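PDB 2BA9: putative aminooxidase from Propionibacterium acnes, which isomerises polyunsaturated fatty acids to give conjugated linoleic acid, with a bound flavin-adenine dinucleotide as cofactor. Local coordinates for residues V283-V288 with I324-L329; E290-S295 with F355-E360; G234-H239 with D248-T253; T227-E232 with L260-A265. All coordinates share one frame; numbering follows the deposited sequence.

Interaction 1: V283-V288 with I324-L329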
# COMPACT_ATOMS: atom_id res chain seq x y z
N VAL A 283 -11.79 1.08 6.61
CA VAL A 283 -12.72 0.52 5.64
C VAL A 283 -13.90 -0.02 6.41
O VAL A 283 -13.74 -0.65 7.45
CB VAL A 283 -12.07 -0.62 4.83
CG1 VAL A 283 -13.04 -1.16 3.77
CG2 VAL A 283 -10.76 -0.14 4.22
N ASP A 284 -15.10 0.26 5.90
CA ASP A 284 -16.32 -0.29 6.43
C ASP A 284 -17.03 -1.00 5.30
O ASP A 284 -17.24 -0.40 4.24
CB ASP A 284 -17.22 0.80 6.98
CG ASP A 284 -16.73 1.37 8.28
OD1 ASP A 284 -17.32 1.02 9.32
OD2 ASP A 284 -15.78 2.18 8.26
N ALA A 285 -17.38 -2.26 5.52
CA ALA A 285 -18.14 -3.06 4.56
C ALA A 285 -19.61 -2.91 4.90
O ALA A 285 -20.03 -3.26 5.99
CB ALA A 285 -17.71 -4.55 4.58
N CYS A 286 -20.38 -2.37 3.94
CA CYS A 286 -21.76 -1.92 4.18
C CYS A 286 -22.80 -2.64 3.33
O CYS A 286 -22.57 -2.90 2.17
CB CYS A 286 -21.86 -0.42 3.88
SG CYS A 286 -20.78 0.65 4.85
N LEU A 287 -23.92 -3.00 3.95
CA LEU A 287 -25.16 -3.27 3.24
C LEU A 287 -25.84 -1.92 3.14
O LEU A 287 -25.94 -1.20 4.12
CB LEU A 287 -26.04 -4.27 4.00
CG LEU A 287 -25.39 -5.63 4.23
CD1 LEU A 287 -26.35 -6.63 4.93
CD2 LEU A 287 -24.91 -6.19 2.91
N VAL A 288 -26.29 -1.57 1.94
CA VAL A 288 -26.89 -0.27 1.69
C VAL A 288 -28.35 -0.44 1.24
O VAL A 288 -28.71 -1.44 0.61
CB VAL A 288 -26.04 0.59 0.65
CG1 VAL A 288 -24.62 0.84 1.17
CG2 VAL A 288 -25.98 -0.06 -0.72
N ILE A 324 -22.02 -6.21 -0.75
CA ILE A 324 -21.22 -5.27 0.03
C ILE A 324 -20.73 -4.09 -0.78
O ILE A 324 -20.24 -4.24 -1.91
CB ILE A 324 -20.00 -5.98 0.68
CG1 ILE A 324 -20.46 -7.05 1.68
CG2 ILE A 324 -19.11 -4.98 1.42
CD1 ILE A 324 -21.29 -6.49 2.83
N ILE A 325 -20.87 -2.91 -0.19
CA ILE A 325 -20.30 -1.67 -0.69
C ILE A 325 -19.35 -1.21 0.39
O ILE A 325 -19.76 -1.03 1.54
CB ILE A 325 -21.38 -0.58 -0.89
CG1 ILE A 325 -22.44 -1.03 -1.91
CG2 ILE A 325 -20.75 0.74 -1.25
CD1 ILE A 325 -22.00 -1.07 -3.37
N THR A 326 -18.07 -1.07 0.06
CA THR A 326 -17.09 -0.67 1.07
C THR A 326 -16.85 0.84 0.96
O THR A 326 -16.90 1.42 -0.13
CB THR A 326 -15.75 -1.48 0.96
OG1 THR A 326 -15.27 -1.48 -0.39
CG2 THR A 326 -15.92 -2.92 1.44
N THR A 327 -16.61 1.45 2.12
CA THR A 327 -16.33 2.88 2.22
C THR A 327 -14.93 3.07 2.78
O THR A 327 -14.42 2.21 3.51
CB THR A 327 -17.32 3.61 3.17
OG1 THR A 327 -17.03 3.26 4.53
CG2 THR A 327 -18.78 3.25 2.84
N TYR A 328 -14.34 4.23 2.46
CA TYR A 328 -12.94 4.54 2.76
C TYR A 328 -12.80 5.95 3.31
O TYR A 328 -13.22 6.91 2.68
CB TYR A 328 -12.11 4.37 1.49
CG TYR A 328 -12.28 3.00 0.86
CD1 TYR A 328 -11.37 1.97 1.11
CD2 TYR A 328 -13.38 2.72 0.05
CE1 TYR A 328 -11.55 0.71 0.58
CE2 TYR A 328 -13.57 1.46 -0.49
CZ TYR A 328 -12.64 0.46 -0.23
OH TYR A 328 -12.84 -0.78 -0.77
N LEU A 329 -12.21 6.07 4.50
CA LEU A 329 -11.90 7.37 5.11
C LEU A 329 -10.56 7.30 5.81
O LEU A 329 -10.05 6.21 6.13
CB LEU A 329 -12.99 7.79 6.12
CG LEU A 329 -13.26 6.85 7.33
CD1 LEU A 329 -12.27 7.02 8.46
CD2 LEU A 329 -14.69 6.99 7.86
O HOH W 1 -14.93 3.73 6.07

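Interaction 2: E290-S295 with F355-E360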
# COMPACT_ATOMS: atom_id res chain seq x y z
N GLU A 290 -30.86 1.68 -1.30
CA GLU A 290 -30.52 2.48 -2.48
C GLU A 290 -29.09 2.12 -2.92
O GLU A 290 -28.12 2.82 -2.61
CB GLU A 290 -30.69 3.99 -2.23
CG GLU A 290 -32.08 4.57 -2.54
CD GLU A 290 -33.25 3.67 -2.14
OE1 GLU A 290 -33.70 2.87 -3.00
OE2 GLU A 290 -33.75 3.77 -1.00
N TYR A 291 -28.99 1.00 -3.64
CA TYR A 291 -27.72 0.48 -4.13
C TYR A 291 -27.13 1.39 -5.22
O TYR A 291 -27.81 1.70 -6.20
CB TYR A 291 -27.93 -0.92 -4.68
CG TYR A 291 -26.70 -1.81 -4.75
CD1 TYR A 291 -25.98 -2.12 -3.60
CD2 TYR A 291 -26.30 -2.39 -5.96
CE1 TYR A 291 -24.87 -2.96 -3.66
CE2 TYR A 291 -25.19 -3.23 -6.03
CZ TYR A 291 -24.48 -3.50 -4.88
OH TYR A 291 -23.39 -4.35 -4.93
N PRO A 292 -25.88 1.83 -5.07
CA PRO A 292 -25.28 2.54 -6.20
C PRO A 292 -25.20 1.68 -7.45
O PRO A 292 -25.18 0.45 -7.35
CB PRO A 292 -23.88 2.92 -5.70
CG PRO A 292 -23.70 2.25 -4.38
CD PRO A 292 -25.01 1.79 -3.88
N THR A 293 -25.18 2.33 -8.61
CA THR A 293 -25.02 1.66 -9.89
C THR A 293 -23.59 1.84 -10.41
O THR A 293 -23.25 1.38 -11.50
CB THR A 293 -26.04 2.17 -10.94
OG1 THR A 293 -26.18 3.59 -10.84
CG2 THR A 293 -27.41 1.56 -10.70
N ILE A 294 -22.76 2.50 -9.61
CA ILE A 294 -21.39 2.85 -9.97
C ILE A 294 -20.63 3.26 -8.69
O ILE A 294 -21.26 3.65 -7.70
CB ILE A 294 -21.39 3.99 -11.01
CG1 ILE A 294 -20.02 4.11 -11.68
CG2 ILE A 294 -21.83 5.33 -10.36
CD1 ILE A 294 -20.06 5.00 -12.93
N SER A 295 -19.30 3.15 -8.69
CA SER A 295 -18.48 3.62 -7.54
C SER A 295 -18.43 5.15 -7.53
O SER A 295 -18.67 5.80 -8.53
CB SER A 295 -17.05 3.05 -7.59
OG SER A 295 -17.04 1.64 -7.40
N PHE A 355 -25.07 11.06 0.35
CA PHE A 355 -24.82 10.61 -1.02
C PHE A 355 -26.04 9.92 -1.66
O PHE A 355 -26.06 9.72 -2.88
CB PHE A 355 -23.59 9.68 -1.12
CG PHE A 355 -22.30 10.27 -0.56
CD1 PHE A 355 -22.09 11.64 -0.48
CD2 PHE A 355 -21.28 9.42 -0.13
CE1 PHE A 355 -20.90 12.15 0.02
CE2 PHE A 355 -20.08 9.93 0.37
CZ PHE A 355 -19.89 11.30 0.45
N GLY A 356 -27.03 9.54 -0.83
CA GLY A 356 -28.24 8.86 -1.31
C GLY A 356 -28.13 7.35 -1.31
O GLY A 356 -28.90 6.66 -1.98
N HIS A 357 -27.19 6.82 -0.54
CA HIS A 357 -26.96 5.39 -0.46
C HIS A 357 -26.91 5.00 1.02
O HIS A 357 -25.87 4.58 1.52
CB HIS A 357 -25.66 5.02 -1.19
CG HIS A 357 -25.58 5.54 -2.59
ND1 HIS A 357 -26.45 5.14 -3.58
CD2 HIS A 357 -24.73 6.44 -3.16
CE1 HIS A 357 -26.14 5.77 -4.71
NE2 HIS A 357 -25.10 6.56 -4.48
N PRO A 358 -28.03 5.20 1.74
CA PRO A 358 -27.99 5.02 3.19
C PRO A 358 -27.65 3.59 3.69
O PRO A 358 -28.10 2.60 3.10
CB PRO A 358 -29.37 5.48 3.66
CG PRO A 358 -30.22 5.56 2.44
CD PRO A 358 -29.34 5.68 1.27
N VAL A 359 -26.87 3.51 4.77
CA VAL A 359 -26.38 2.25 5.30
C VAL A 359 -27.47 1.58 6.14
O VAL A 359 -28.06 2.20 7.02
CB VAL A 359 -25.07 2.46 6.14
CG1 VAL A 359 -24.55 1.14 6.74
CG2 VAL A 359 -23.98 3.11 5.30
N GLU A 360 -27.76 0.32 5.85
CA GLU A 360 -28.58 -0.48 6.74
C GLU A 360 -27.74 -1.20 7.77
O GLU A 360 -28.19 -1.41 8.89
CB GLU A 360 -29.36 -1.53 5.96
CG GLU A 360 -30.27 -0.92 4.91
CD GLU A 360 -30.95 -1.95 4.04
OE1 GLU A 360 -30.33 -3.01 3.74
OE2 GLU A 360 -32.12 -1.70 3.65

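Interaction 3: G234-H239 with D248-T253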
# COMPACT_ATOMS: atom_id res chain seq x y z
N GLY A 234 26.66 -13.69 15.21
CA GLY A 234 26.46 -13.80 13.76
C GLY A 234 25.24 -14.60 13.35
O GLY A 234 25.13 -15.03 12.20
N LYS A 235 24.31 -14.80 14.29
CA LYS A 235 23.09 -15.57 14.05
C LYS A 235 21.85 -14.80 14.47
O LYS A 235 21.93 -13.80 15.18
CB LYS A 235 23.13 -16.89 14.83
CG LYS A 235 24.35 -17.73 14.58
CD LYS A 235 24.48 -18.15 13.11
CE LYS A 235 25.75 -18.96 12.90
NZ LYS A 235 26.98 -18.17 13.25
N VAL A 236 20.70 -15.30 14.04
CA VAL A 236 19.41 -14.75 14.41
C VAL A 236 18.65 -15.76 15.24
O VAL A 236 18.26 -16.82 14.73
CB VAL A 236 18.56 -14.40 13.17
CG1 VAL A 236 17.18 -13.94 13.60
CG2 VAL A 236 19.24 -13.32 12.33
N HIS A 237 18.42 -15.45 16.51
CA HIS A 237 17.59 -16.31 17.34
C HIS A 237 16.22 -15.70 17.54
O HIS A 237 16.10 -14.57 18.02
CB HIS A 237 18.23 -16.62 18.69
CG HIS A 237 17.88 -17.99 19.20
ND1 HIS A 237 18.84 -18.92 19.55
CD2 HIS A 237 16.68 -18.60 19.36
CE1 HIS A 237 18.24 -20.04 19.93
NE2 HIS A 237 16.93 -19.87 19.83
N ILE A 238 15.20 -16.47 17.16
CA ILE A 238 13.81 -16.04 17.21
C ILE A 238 13.14 -16.82 18.32
O ILE A 238 13.31 -18.03 18.39
CB ILE A 238 13.06 -16.36 15.89
CG1 ILE A 238 13.71 -15.64 14.70
CG2 ILE A 238 11.60 -15.95 15.98
CD1 ILE A 238 14.97 -16.34 14.18
N HIS A 239 12.40 -16.13 19.18
CA HIS A 239 11.65 -16.75 20.27
C HIS A 239 10.16 -16.51 20.10
O HIS A 239 9.72 -15.38 19.98
CB HIS A 239 12.10 -16.20 21.62
CG HIS A 239 13.59 -16.19 21.80
ND1 HIS A 239 14.26 -17.22 22.42
CD2 HIS A 239 14.53 -15.28 21.43
CE1 HIS A 239 15.56 -16.94 22.43
NE2 HIS A 239 15.74 -15.78 21.83
N ASP A 248 20.14 -18.03 10.21
CA ASP A 248 21.37 -17.37 9.76
C ASP A 248 21.07 -15.95 9.32
O ASP A 248 21.87 -15.04 9.55
CB ASP A 248 21.99 -18.14 8.61
CG ASP A 248 22.47 -19.50 9.02
OD1 ASP A 248 23.25 -19.58 9.98
OD2 ASP A 248 22.07 -20.50 8.40
N VAL A 249 19.92 -15.77 8.67
CA VAL A 249 19.54 -14.49 8.08
C VAL A 249 18.08 -14.14 8.44
O VAL A 249 17.21 -15.02 8.54
CB VAL A 249 19.71 -14.54 6.55
CG1 VAL A 249 19.45 -13.19 5.92
CG2 VAL A 249 21.09 -15.03 6.20
N LEU A 250 17.85 -12.85 8.67
CA LEU A 250 16.53 -12.32 8.96
C LEU A 250 16.08 -11.34 7.88
O LEU A 250 16.82 -10.44 7.52
CB LEU A 250 16.56 -11.57 10.30
CG LEU A 250 15.22 -11.06 10.84
CD1 LEU A 250 14.26 -12.22 11.06
CD2 LEU A 250 15.45 -10.27 12.15
N VAL A 251 14.85 -11.52 7.38
CA VAL A 251 14.27 -10.64 6.37
C VAL A 251 12.92 -10.11 6.87
O VAL A 251 11.98 -10.87 7.08
CB VAL A 251 14.13 -11.34 5.00
CG1 VAL A 251 13.50 -10.41 3.97
CG2 VAL A 251 15.50 -11.79 4.52
N LEU A 252 12.87 -8.79 7.08
CA LEU A 252 11.73 -8.12 7.69
C LEU A 252 10.84 -7.53 6.63
O LEU A 252 11.28 -6.66 5.88
CB LEU A 252 12.20 -6.98 8.59
CG LEU A 252 13.13 -7.31 9.77
CD1 LEU A 252 13.60 -6.01 10.43
CD2 LEU A 252 12.43 -8.21 10.77
N THR A 253 9.59 -7.98 6.58
CA THR A 253 8.56 -7.36 5.74
C THR A 253 7.43 -6.80 6.62
O THR A 253 6.33 -6.52 6.14
CB THR A 253 7.95 -8.36 4.69
OG1 THR A 253 7.14 -9.34 5.36
CG2 THR A 253 9.05 -9.04 3.90
O HOH W 2 25.17 -17.82 10.10

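Interaction 4: T227-E232 with L260-A265. With FAD (flavin-adenine dinucleotide), chain D.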
# COMPACT_ATOMS: atom_id res chain seq x y z
N THR A 227 7.93 -13.32 20.29
CA THR A 227 8.07 -12.49 21.49
C THR A 227 9.44 -11.85 21.61
O THR A 227 9.59 -10.85 22.31
CB THR A 227 7.79 -13.32 22.74
OG1 THR A 227 8.74 -14.38 22.82
CG2 THR A 227 6.37 -13.90 22.68
N ARG A 228 10.44 -12.41 20.92
CA ARG A 228 11.81 -11.95 21.04
C ARG A 228 12.67 -12.34 19.83
O ARG A 228 12.62 -13.48 19.38
CB ARG A 228 12.44 -12.51 22.33
CG ARG A 228 13.69 -11.78 22.81
CD ARG A 228 13.89 -11.93 24.32
NE ARG A 228 12.63 -11.78 25.06
CZ ARG A 228 11.99 -12.75 25.73
NH1 ARG A 228 12.48 -14.00 25.81
NH2 ARG A 228 10.83 -12.47 26.34
N ILE A 229 13.43 -11.38 19.30
CA ILE A 229 14.49 -11.65 18.32
C ILE A 229 15.77 -11.00 18.81
O ILE A 229 15.80 -9.79 19.08
CB ILE A 229 14.17 -11.14 16.90
CG1 ILE A 229 12.93 -11.84 16.33
CG2 ILE A 229 15.37 -11.35 15.98
CD1 ILE A 229 12.51 -11.37 14.95
N THR A 230 16.83 -11.81 18.94
CA THR A 230 18.16 -11.34 19.30
C THR A 230 19.16 -11.82 18.25
O THR A 230 19.00 -12.89 17.66
CB THR A 230 18.58 -11.86 20.68
OG1 THR A 230 18.52 -13.30 20.69
CG2 THR A 230 17.67 -11.30 21.76
N ARG A 231 20.19 -11.01 18.01
CA ARG A 231 21.09 -11.25 16.89
C ARG A 231 22.55 -11.16 17.31
O ARG A 231 23.24 -10.20 16.99
CB ARG A 231 20.80 -10.25 15.77
CG ARG A 231 19.50 -10.50 15.05
CD ARG A 231 19.00 -9.25 14.39
NE ARG A 231 18.68 -8.20 15.36
CZ ARG A 231 18.52 -6.91 15.06
NH1 ARG A 231 18.22 -6.03 16.01
NH2 ARG A 231 18.65 -6.48 13.80
N GLU A 232 23.01 -12.19 18.01
CA GLU A 232 24.38 -12.25 18.48
C GLU A 232 25.15 -13.37 17.79
O GLU A 232 24.57 -14.23 17.14
CB GLU A 232 24.42 -12.46 20.00
CG GLU A 232 23.24 -11.91 20.78
CD GLU A 232 22.20 -12.98 21.09
OE1 GLU A 232 21.34 -13.27 20.22
OE2 GLU A 232 22.25 -13.54 22.20
N LEU A 260 11.04 -2.82 16.80
CA LEU A 260 11.85 -2.27 17.88
C LEU A 260 11.44 -2.83 19.23
O LEU A 260 12.29 -3.06 20.10
CB LEU A 260 11.73 -0.75 17.93
CG LEU A 260 12.28 0.08 16.78
CD1 LEU A 260 11.97 1.55 17.02
CD2 LEU A 260 13.79 -0.15 16.63
N ASP A 261 10.14 -3.04 19.40
CA ASP A 261 9.58 -3.44 20.69
C ASP A 261 9.82 -4.91 21.07
O ASP A 261 9.55 -5.28 22.21
CB ASP A 261 8.06 -3.16 20.73
CG ASP A 261 7.72 -1.69 20.59
OD1 ASP A 261 8.59 -0.82 20.82
OD2 ASP A 261 6.55 -1.40 20.26
N TYR A 262 10.29 -5.74 20.14
CA TYR A 262 10.55 -7.16 20.45
C TYR A 262 11.91 -7.67 19.93
O TYR A 262 12.11 -8.88 19.75
CB TYR A 262 9.40 -8.04 19.96
CG TYR A 262 9.14 -8.01 18.46
CD1 TYR A 262 9.81 -8.87 17.60
CD2 TYR A 262 8.19 -7.14 17.93
CE1 TYR A 262 9.56 -8.85 16.24
CE2 TYR A 262 7.93 -7.12 16.58
CZ TYR A 262 8.62 -7.97 15.73
OH TYR A 262 8.36 -7.94 14.37
N SER A 263 12.84 -6.75 19.72
CA SER A 263 14.15 -7.08 19.21
C SER A 263 15.21 -6.40 20.04
O SER A 263 14.91 -5.48 20.81
CB SER A 263 14.28 -6.62 17.76
OG SER A 263 14.22 -5.22 17.66
N ASP A 264 16.45 -6.87 19.88
CA ASP A 264 17.65 -6.18 20.39
C ASP A 264 18.04 -5.09 19.39
O ASP A 264 19.17 -5.05 18.90
CB ASP A 264 18.80 -7.18 20.58
CG ASP A 264 19.15 -7.94 19.30
OD1 ASP A 264 18.42 -7.82 18.30
OD2 ASP A 264 20.15 -8.68 19.29
N ALA A 265 17.10 -4.21 19.08
CA ALA A 265 17.32 -3.14 18.11
C ALA A 265 18.54 -2.31 18.50
O ALA A 265 18.72 -1.96 19.68
CB ALA A 265 16.08 -2.25 18.02
PA FAD D . 1.00 -6.25 4.59
O1A FAD D . 0.09 -6.44 3.42
O2A FAD D . 0.51 -5.34 5.70
O5B FAD D . 1.26 -7.68 5.27
C5B FAD D . 2.14 -7.73 6.36
C4B FAD D . 2.08 -9.10 7.02
O4B FAD D . 3.00 -9.13 8.09
C3B FAD D . 0.68 -9.40 7.56
O3B FAD D . 0.24 -10.65 7.07
C2B FAD D . 0.88 -9.39 9.06
O2B FAD D . -0.06 -10.21 9.76
C1B FAD D . 2.37 -9.75 9.18
N9A FAD D . 2.91 -9.30 10.48
C8A FAD D . 2.85 -8.03 11.01
N7A FAD D . 3.44 -8.04 12.24
C5A FAD D . 3.87 -9.31 12.49
C6A FAD D . 4.53 -9.90 13.59
N6A FAD D . 5.19 -9.10 14.49
N1A FAD D . 4.87 -11.25 13.51
C2A FAD D . 4.52 -12.02 12.42
N3A FAD D . 3.87 -11.42 11.34
C4A FAD D . 3.53 -10.10 11.39
N1 FAD D . -2.27 -2.01 -3.15
C2 FAD D . -2.24 -1.91 -4.53
O2 FAD D . -1.25 -2.30 -5.15
N3 FAD D . -3.30 -1.34 -5.20
C4 FAD D . -4.41 -0.90 -4.50
O4 FAD D . -5.35 -0.40 -5.14
C4X FAD D . -4.45 -1.01 -3.11
N5 FAD D . -5.53 -0.56 -2.37
C5X FAD D . -5.65 -0.82 -1.02
C6 FAD D . -6.81 -0.48 -0.33
C7 FAD D . -6.93 -0.78 1.02
C7M FAD D . -8.21 -0.42 1.73
C8 FAD D . -5.88 -1.41 1.69
C8M FAD D . -5.96 -1.76 3.15
C9 FAD D . -4.72 -1.74 1.00
C9A FAD D . -4.58 -1.44 -0.36
N10 FAD D . -3.41 -1.75 -1.08
C10 FAD D . -3.37 -1.60 -2.45
C1' FAD D . -2.10 -1.91 -0.38
C2' FAD D . -1.65 -3.36 -0.33
O2' FAD D . -2.69 -4.23 0.11
C3' FAD D . -0.45 -3.43 0.60
O3' FAD D . 0.51 -2.45 0.21
C4' FAD D . 0.16 -4.82 0.58
O4' FAD D . -0.69 -5.77 1.22
C5' FAD D . 1.53 -4.76 1.25
O5' FAD D . 1.99 -6.04 1.53
P FAD D . 3.10 -6.27 2.70
O1P FAD D . 3.40 -7.75 2.86
O2P FAD D . 4.31 -5.48 2.34
O3P FAD D . 2.43 -5.75 4.06

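Interaction 1: V283-V288 with I324-L329
V283 and Y328 sit opposite each other as a non-hydrogen-bonded pair of two antiparallel strands. V283 CB lies 3.9 Å from T327 O. Its CG1 lies 3.7 Å from T327 O and also touches T326 CB. Its CG2 reaches the Y328 ring obliquely, 3.8 Å from Y328 CD1. The chi1 of -178° sets this fork, with CG1 anti to the backbone N and CG2 anti to the carbonyl carbon. The T326 and Y328 hydroxyls, on the same face, are hydrogen-bonded to each other (OG1 to OH 2.6 Å), which fixes the end of the phenol.

D284 and T327 form a hydrogen-bonded pair, as do C286 and I325. On their face, T327 CG2 packs on C286 SG at 3.8 Å. T327 OG1 holds a water at 2.6 Å. The same water lies 2.8 Å from D284 OD2 and bridges the two side chains. The D284 carboxylate also lies close to E365, so the two acids may share a proton. Back on the V283 face, I324 CG2 presses on A285 CB at 3.5 Å, tighter than usual, and I324 CD1 meets L287 CD2.

Strand 359-373 flanks 283-288 on its other edge, and strand 310-315 flanks 325-329. V283 and Y328 also touch the FAD. This is an antiparallel pair within the mixed sheet, with one face lining the flavin pocket.

Interaction 2: E290-S295 with F355-E360
Helix 341-355 ends in a Schellman motif at G356, and the residues that follow, H357 and P358, lie against E290 and P292 of a surface loop. The positive phi of G356 (90°) turns the chain out of the helix. G356 O then faces E290 CB at 3.2 Å. P358 CD packs on the same E290 CB, at 4.1 Å.

H357 and E290 carry most of the contact. The H357 ring is set by a chi1 of -52°, which keeps CG beside the backbone N. H357 ND1 donates to E290 O at 3.0 Å. The oxygen lies at the ring edge, in the imidazole plane, but the donor stands above the plane of the E290 carbonyl. P292 covers one face of the same ring. Its CB is 4.0 Å from the H357 ring centroid and 18° off the normal, a CH-pi contact offset toward the rim. The edge bond and the proline together would be expected to restrict rotation of the imidazole.

H357 also meets the ring of Y313 and the side chain of M352. The neighbouring Y291 hydroxyl bonds to W317 O. The contact ties the loop between strands 277-288 and 295-297 to the start of strand 359-373, just after a Schellman C-cap, typical of a helix ended by glycine.

Interaction 3: G234-H239 with D248-T253
This is side-chain packing between two sheets. V236 and L250, near the starts of strands 236-240 and 249-252, meet, as do K235 and D248 just before them. The first strand is the middle one of a small antiparallel sheet. The second belongs to the parallel, Rossmann-type sheet. The two touching ends run 55° apart.

V236 is the apolar wedge. A chi1 of 174° puts its CG1 anti to the backbone N and leaves CG2 anti to the carbonyl carbon. V236 CG2 touches L250 CB at 3.8 Å. CG2 also lies 4.1 Å from V249 C, so it rests on the backbone too. The V236 and L250 side chains cross at about a right angle.

K235 and D248 lie side by side, with K235 CD 3.7 Å from D248 OD1. K235 NZ bends away, to 5.2 Å from D248 OD1, and makes a weak bond to D233 O. D248 OD1 is held instead by a salt bridge to R8. A water also donates to D248 OD1 at 2.6 Å and reaches G234 O only weakly.

Between these two segments the link is methyl packing plus a water that is weak at G234 O. D248 has its charge partner in R8, and the lysine offers it mainly methylenes, with at most a long-range attraction.

Interaction 4: T227-E232 with L260-A265
D264 OD1 is gripped by two nitrogens of R231: NE at 3.0 Å and NH1 at 2.9 Å. The guanidinium comes side-on and keeps OD1 in its own plane. The carboxylate plane is turned 52° from it, so NE meets OD1 on the syn side while NH1 comes from above the carboxylate. NH1 also has a weak bond to D264 O. The other oxygen, D264 OD2, accepts the backbone N of R231 at 2.7 Å, on the syn side but tilted 30° out of the carboxylate plane. A second arginine, R394, forms a salt bridge to OD2. Both carboxylate oxygens are therefore satisfied, and these arginines would be expected to favour the ionised form.

A chi1 of 57° puts the D264 carboxylate between its own N and carbonyl carbon, turned toward 227-232. D264 is also the centre of an inverse gamma turn, closed by a weak A265 N to S263 O bond. Before the turn, the two backbones are bridged at I229 and S263. I229 N donates to Y262 O at 2.9 Å, and D264 N to I229 O at 3.1 Å.

I229 CD1 approaches the edge of the Y262 ring, 4.1 Å from Y262 CE1. Y262 OH lies 3.4 Å from N6A of the FAD adenine. Within 227-232, T230 OG1 donates to E232 OE1.

R231 NH1 has a further salt bridge to E269 of helix 267-273, and its NH2 bonds to T396 of strand 396-398. F259 of helix 256-259 packs on I229 and R231, while strand 236-240 pairs with 227-230.

Overall arrangement
The four contacts form two pairs at opposite ends of the FAD. Interactions 1 and 2 have centres about 10 Å apart. L287 O probably accepts from E360 N, and I325 packs on Y291; strands 277-288 and 359-373 are neighbours in one sheet, which both contacts reach. Interactions 3 and 4 have centres about 9 Å apart and share the small antiparallel sheet, where R228 and T227 both face H239 in a classic beta bulge. Interaction 4 reaches the adenine through Y262. L250 of interaction 3 stays about 10 Å from the FAD. The centres of interactions 1 and 3 are about 39 Å apart, and their nearest atoms about 18 Å.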